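Local coordinates for protein putative cytochrome P450 120 (Synechocystis sp., PDB 2VE3) that binds heme and retinoic acid and probably works as a monooxygenase, inserting an atom of molecular oxygen into its substrate, at residues Gly61-Ala64 against Asn65-Leu68; Arg279-Gln282 against Glu283-Lys286; Thr294-Thr297 against Leu298-Met301. One frame throughout, in Å; residues are numbered along the deposited sequence.

Contact 1: Gly61-Ala64 against Asn65-Leu68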
# COMPACT_ATOMS: atom_id res chain seq x y z
N GLY A 61 -1.64 16.33 -8.32
CA GLY A 61 -2.84 16.76 -9.04
C GLY A 61 -3.04 15.98 -10.32
O GLY A 61 -2.12 15.34 -10.83
N ALA A 62 -4.27 16.07 -10.85
CA ALA A 62 -4.68 15.29 -12.02
C ALA A 62 -3.74 15.46 -13.23
O ALA A 62 -3.34 14.49 -13.86
CB ALA A 62 -6.12 15.64 -12.40
N LEU A 63 -3.40 16.70 -13.54
CA LEU A 63 -2.62 16.99 -14.74
C LEU A 63 -1.18 16.51 -14.66
O LEU A 63 -0.65 16.01 -15.64
CB LEU A 63 -2.66 18.48 -15.09
CG LEU A 63 -3.97 19.10 -15.60
CD1 LEU A 63 -3.62 20.25 -16.49
CD2 LEU A 63 -4.85 18.12 -16.35
N ALA A 64 -0.57 16.67 -13.49
CA ALA A 64 0.78 16.17 -13.25
C ALA A 64 0.80 14.63 -13.28
O ALA A 64 1.76 14.02 -13.78
CB ALA A 64 1.32 16.69 -11.94
N ASN A 65 -0.28 14.02 -12.77
CA ASN A 65 -0.45 12.56 -12.81
C ASN A 65 -0.67 12.06 -14.22
O ASN A 65 -0.21 10.99 -14.59
CB ASN A 65 -1.61 12.10 -11.90
CG ASN A 65 -1.32 12.30 -10.43
OD1 ASN A 65 -0.17 12.51 -10.04
ND2 ASN A 65 -2.36 12.28 -9.62
N ARG A 66 -1.40 12.85 -15.01
CA ARG A 66 -1.60 12.57 -16.43
C ARG A 66 -0.26 12.56 -17.17
O ARG A 66 0.09 11.60 -17.82
CB ARG A 66 -2.57 13.62 -17.02
CG ARG A 66 -3.01 13.37 -18.46
CD ARG A 66 -3.86 14.52 -19.00
NE ARG A 66 -5.22 14.55 -18.45
CZ ARG A 66 -6.11 15.52 -18.67
NH1 ARG A 66 -5.80 16.57 -19.44
NH2 ARG A 66 -7.32 15.45 -18.13
N PHE A 67 0.49 13.65 -17.03
CA PHE A 67 1.86 13.79 -17.55
C PHE A 67 2.76 12.57 -17.24
O PHE A 67 3.42 12.01 -18.15
CB PHE A 67 2.42 15.12 -16.98
CG PHE A 67 3.92 15.26 -17.07
CD1 PHE A 67 4.56 15.40 -18.30
CD2 PHE A 67 4.69 15.30 -15.92
CE1 PHE A 67 5.95 15.55 -18.38
CE2 PHE A 67 6.08 15.45 -15.98
CZ PHE A 67 6.71 15.57 -17.22
N LEU A 68 2.78 12.17 -15.97
CA LEU A 68 3.63 11.07 -15.51
C LEU A 68 3.16 9.70 -16.02
O LEU A 68 3.97 8.80 -16.15
CB LEU A 68 3.73 11.10 -13.98
CG LEU A 68 4.87 10.32 -13.31
CD1 LEU A 68 6.23 10.99 -13.47
CD2 LEU A 68 4.53 10.20 -11.86
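The Asn65 amide lies across the carbonyl of Gly61, with CG 3.2 Å from Gly61 O, in the closely fitted half of this helical turn. The same oxygen accepts Asn65 N at 3.0 Å, and this is the first i to i+4 bond of the helix. Asn65 ND2 also comes near Gly61 O, but at a poor angle; its hydrogen bond goes instead to Phe379 O, with a weak one to Thr349 OG1. CG is anti to the carbonyl carbon (chi1 -68°), which turns the amide back towards the helix start. An alanine at this place would remove the amide and probably leave Phe379 O without this donor, opening a gap beside Tyr344 and Val382. Gly61 is the N-cap, and its backbone angles would press a CB against the preceding carbonyl oxygen, hence the glycine.

Helix 62-68 directly follows strand 54-59 of the mixed beta-sheet, the position of helix B in the P450 fold. Its backbone ladder continues with Arg66 N on Ala62 O (2.8 Å), Phe67 N on Leu63 O (3.0 Å) and Leu68 N on Ala64 O (3.0 Å). Ala64 O also approaches the Phe67 ring at its edge, with CD2 at 3.8 Å; that ring stacks on Phe331 and meets Phe76 and Phe336 edge to face. Leu68 is buried on Val342 and Tyr344 of strand 341-345.

The solvent side is slacker. Leu63 and Arg66, both exposed, run side by side in the same direction, and Leu63 CD2 sits over one guanidinium face, offset towards its rim, 3.6 Å from Arg66 NH1. Arg66 leaves the backbone extended and bends only at chi3 (-73°), which lays the guanidinium flat under that methyl.

Contact 2: Arg279-Gln282 against Glu283-Lys286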
# COMPACT_ATOMS: atom_id res chain seq x y z
N ARG A 279 -25.15 3.41 8.02
CA ARG A 279 -25.59 3.24 6.64
C ARG A 279 -24.98 2.00 5.99
O ARG A 279 -25.63 1.35 5.17
CB ARG A 279 -25.26 4.48 5.80
CG ARG A 279 -25.96 5.77 6.23
CD ARG A 279 -25.85 6.85 5.16
NE ARG A 279 -26.33 6.37 3.86
CZ ARG A 279 -26.05 6.92 2.68
NH1 ARG A 279 -25.26 7.99 2.61
NH2 ARG A 279 -26.56 6.39 1.56
N VAL A 280 -23.73 1.69 6.35
CA VAL A 280 -23.07 0.45 5.93
C VAL A 280 -23.84 -0.75 6.50
O VAL A 280 -24.08 -1.74 5.80
CB VAL A 280 -21.57 0.40 6.36
CG1 VAL A 280 -20.96 -0.99 6.11
CG2 VAL A 280 -20.76 1.45 5.65
N ARG A 281 -24.21 -0.64 7.77
CA ARG A 281 -24.91 -1.69 8.49
C ARG A 281 -26.31 -1.90 7.91
O ARG A 281 -26.76 -3.03 7.78
CB ARG A 281 -24.98 -1.36 9.98
CG ARG A 281 -25.45 -2.54 10.86
CD ARG A 281 -25.24 -2.27 12.36
NE ARG A 281 -23.83 -2.35 12.75
CZ ARG A 281 -23.17 -1.42 13.44
NH1 ARG A 281 -23.76 -0.30 13.85
NH2 ARG A 281 -21.90 -1.62 13.75
N GLN A 282 -26.98 -0.80 7.57
CA GLN A 282 -28.30 -0.82 6.96
C GLN A 282 -28.24 -1.54 5.61
O GLN A 282 -29.18 -2.24 5.22
CB GLN A 282 -28.83 0.61 6.79
CG GLN A 282 -30.19 0.71 6.09
CD GLN A 282 -30.65 2.15 5.79
OE1 GLN A 282 -31.82 2.50 6.01
NE2 GLN A 282 -29.74 2.98 5.27
N GLU A 283 -27.12 -1.37 4.91
CA GLU A 283 -26.89 -2.01 3.62
C GLU A 283 -26.75 -3.52 3.77
O GLU A 283 -27.36 -4.27 3.01
CB GLU A 283 -25.66 -1.42 2.92
CG GLU A 283 -25.34 -2.07 1.59
CD GLU A 283 -24.15 -1.43 0.91
OE1 GLU A 283 -23.02 -1.49 1.46
OE2 GLU A 283 -24.36 -0.87 -0.18
N GLN A 284 -25.96 -3.95 4.75
CA GLN A 284 -25.73 -5.39 4.97
C GLN A 284 -26.91 -6.08 5.64
O GLN A 284 -26.91 -7.30 5.82
CB GLN A 284 -24.42 -5.65 5.73
CG GLN A 284 -24.26 -4.82 6.98
CD GLN A 284 -23.03 -5.16 7.79
OE1 GLN A 284 -21.89 -5.16 7.30
NE2 GLN A 284 -23.25 -5.43 9.06
N ASN A 285 -27.93 -5.29 6.01
CA ASN A 285 -29.15 -5.80 6.64
C ASN A 285 -30.24 -6.06 5.62
O ASN A 285 -31.06 -6.96 5.80
CB ASN A 285 -29.66 -4.84 7.72
CG ASN A 285 -28.87 -4.92 9.02
OD1 ASN A 285 -29.13 -4.17 9.96
ND2 ASN A 285 -27.90 -5.82 9.08
N LYS A 286 -30.26 -5.25 4.56
CA LYS A 286 -31.15 -5.47 3.42
C LYS A 286 -30.70 -6.69 2.59
O LYS A 286 -31.33 -7.04 1.59
CB LYS A 286 -31.22 -4.21 2.54
CG LYS A 286 -31.88 -3.01 3.21
CD LYS A 286 -32.14 -1.88 2.21
CE LYS A 286 -32.07 -0.51 2.87
NZ LYS A 286 -32.94 -0.38 4.09
O HOH W 1 -22.60 -3.06 3.64
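Among the backbone bonds joining Arg279-Gln282 to Glu283-Lys286, Glu283 N reaches Arg279 O at 3.1 Å, and Gln284 N reaches Val280 O at 3.1 Å. At the end of the helix Gln282 O takes Lys286 N at 3.3 Å and, weakly, Asn285 N as well.

A water adds a second kind of link. It donates to Val280 O (2.9 Å) and to Glu283 OE1 (2.7 Å), so Val280 O receives two hydrogens.

Side-chain contacts are mostly van der Waals. Gln282 and Lys286 lie alongside each other, pointing the same way; the lysine bends at chi3 and chi4, bringing NZ to 3.6 Å from Gln282 CG. Asn285 sets its amide carbon CG 3.1 Å from Arg281 O, and Gln284 CG comes to 3.2 Å from the same oxygen.

The charged ends find partners elsewhere in the chain: Arg279 with Glu365 and Arg281 with Asp413, by salt bridges, with Arg281 NE also on Ile409 O. Helix 274-285, in the place of the P450 J helix, is flanked by helix 394-411, which Val280 and Gln284 touch, and by helix 302-314, whose first backbone N-H groups, those of Tyr303 and Leu304, are held by the Glu283 carboxylate.

Contact 3: Thr294-Thr297 against Leu298-Met301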
# COMPACT_ATOMS: atom_id res chain seq x y z
N THR A 294 -20.50 -15.11 1.07
CA THR A 294 -19.79 -15.51 -0.15
C THR A 294 -19.19 -14.33 -0.90
O THR A 294 -19.46 -13.18 -0.58
CB THR A 294 -20.73 -16.25 -1.13
OG1 THR A 294 -22.07 -15.79 -0.97
CG2 THR A 294 -20.68 -17.76 -0.89
N ALA A 295 -18.38 -14.64 -1.90
CA ALA A 295 -17.79 -13.64 -2.78
C ALA A 295 -18.84 -12.82 -3.53
O ALA A 295 -18.63 -11.65 -3.83
CB ALA A 295 -16.83 -14.31 -3.76
N GLU A 296 -19.98 -13.45 -3.83
CA GLU A 296 -21.05 -12.76 -4.54
C GLU A 296 -21.85 -11.85 -3.59
O GLU A 296 -22.47 -10.88 -4.03
CB GLU A 296 -21.97 -13.75 -5.28
CG GLU A 296 -21.24 -14.89 -6.06
CD GLU A 296 -20.08 -14.41 -6.96
OE1 GLU A 296 -18.91 -14.51 -6.52
OE2 GLU A 296 -20.35 -13.92 -8.08
N THR A 297 -21.81 -12.15 -2.29
CA THR A 297 -22.43 -11.31 -1.26
C THR A 297 -21.72 -9.95 -1.10
O THR A 297 -22.38 -8.90 -1.05
CB THR A 297 -22.50 -12.05 0.09
OG1 THR A 297 -23.44 -13.14 -0.03
CG2 THR A 297 -22.94 -11.12 1.22
N LEU A 298 -20.40 -9.98 -1.04
CA LEU A 298 -19.58 -8.77 -0.97
C LEU A 298 -19.68 -7.89 -2.23
O LEU A 298 -19.35 -6.70 -2.19
CB LEU A 298 -18.11 -9.14 -0.73
CG LEU A 298 -17.73 -9.90 0.54
CD1 LEU A 298 -16.33 -10.48 0.41
CD2 LEU A 298 -17.86 -9.04 1.79
N LYS A 299 -20.12 -8.49 -3.34
CA LYS A 299 -20.36 -7.74 -4.59
C LYS A 299 -21.72 -7.04 -4.59
O LYS A 299 -22.07 -6.37 -5.57
CB LYS A 299 -20.24 -8.66 -5.81
CG LYS A 299 -18.82 -8.91 -6.25
CD LYS A 299 -18.75 -10.19 -7.06
CE LYS A 299 -17.33 -10.49 -7.53
NZ LYS A 299 -16.41 -10.78 -6.41
N LYS A 300 -22.47 -7.20 -3.51
CA LYS A 300 -23.75 -6.51 -3.32
C LYS A 300 -23.63 -5.35 -2.31
O LYS A 300 -24.57 -5.06 -1.56
CB LYS A 300 -24.82 -7.50 -2.85
CG LYS A 300 -25.20 -8.59 -3.86
CD LYS A 300 -26.62 -9.08 -3.57
CE LYS A 300 -27.02 -10.28 -4.43
NZ LYS A 300 -26.63 -11.58 -3.79
N MET A 301 -22.48 -4.69 -2.30
CA MET A 301 -22.25 -3.63 -1.32
C MET A 301 -21.79 -2.33 -1.97
O MET A 301 -20.65 -1.91 -1.74
CB MET A 301 -21.24 -4.10 -0.26
CG MET A 301 -21.74 -5.20 0.65
SD MET A 301 -20.42 -6.09 1.52
CE MET A 301 -21.40 -7.34 2.35
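The backbone of Thr294-Thr297 and Leu298-Met301 makes one loose turn: Leu298 N reaches Thr294 O only weakly at 3.4 Å, Lys299 N bonds Glu296 O weakly, and Lys300 N meets Thr297 O at 3.0 Å from 60° out of the carbonyl plane, the last two spanning three residues.

Thr297 uses its two branches differently. Its OG1, placed beside the backbone N (chi1 -68°), shares a hydrogen bond of 3.1 Å with Thr294 OG1. Its methyl takes the other branch, anti to that nitrogen, where CG2 makes a loose contact with Met301 CE at 4.2 Å; the methionine chain is extended beyond CG and also brings CE to 3.9 Å from Thr297 O.

Lys299 folds back over the start of the turn, with CD 3.5 Å from Ala295 O, and bends at chi4. It runs alongside Glu296, pointing the same way, yet Lys299 NZ stays 4.5 Å from Glu296 OE1, beyond a salt bridge. Asp118 lies near both, as a long, weak ion partner of the lysine and a like charge to the glutamate. On the buried side Leu298 packs on Leu121 and on Thr406 of helix 394-411, while its carbonyl accepts Lys402 NZ.

This short helix precedes helix 302-314, with Met301 as N-cap of the latter, and probably corresponds to the J' element of P450s. Its backbone bonds are mostly weak, the one side-chain hydrogen bond of the turn is the threonine pair, and Leu298 and Met301 add apolar contacts. The charges stay apart, and Lys299 is likely to ease the crowding of Glu296 and Asp118 electrostatically rather than by a close ion pair.

How the contacts relate
Contacts 2 and 3 are neighbours, their centres about 13 Å apart, and touch where Glu283 OE2 lies 3.5 Å from the carbonyl carbon C of Met301. Both rest on helix 394-411 and lead to the start of helix 302-314, contact 2 from the side and contact 3 along the chain. Contact 1 stands apart, about 37 and 34 Å from them between centres, beside the sheet, with the Leu68 side chain about 7 Å from the heme. All three are partly buried, but their chemistry differs: contact 1 sets aromatic and amide packing against one exposed face, contact 2 has two salt bridges to other parts of the chain, and contact 3 has the weakest backbone bonding and no close ion pair within it.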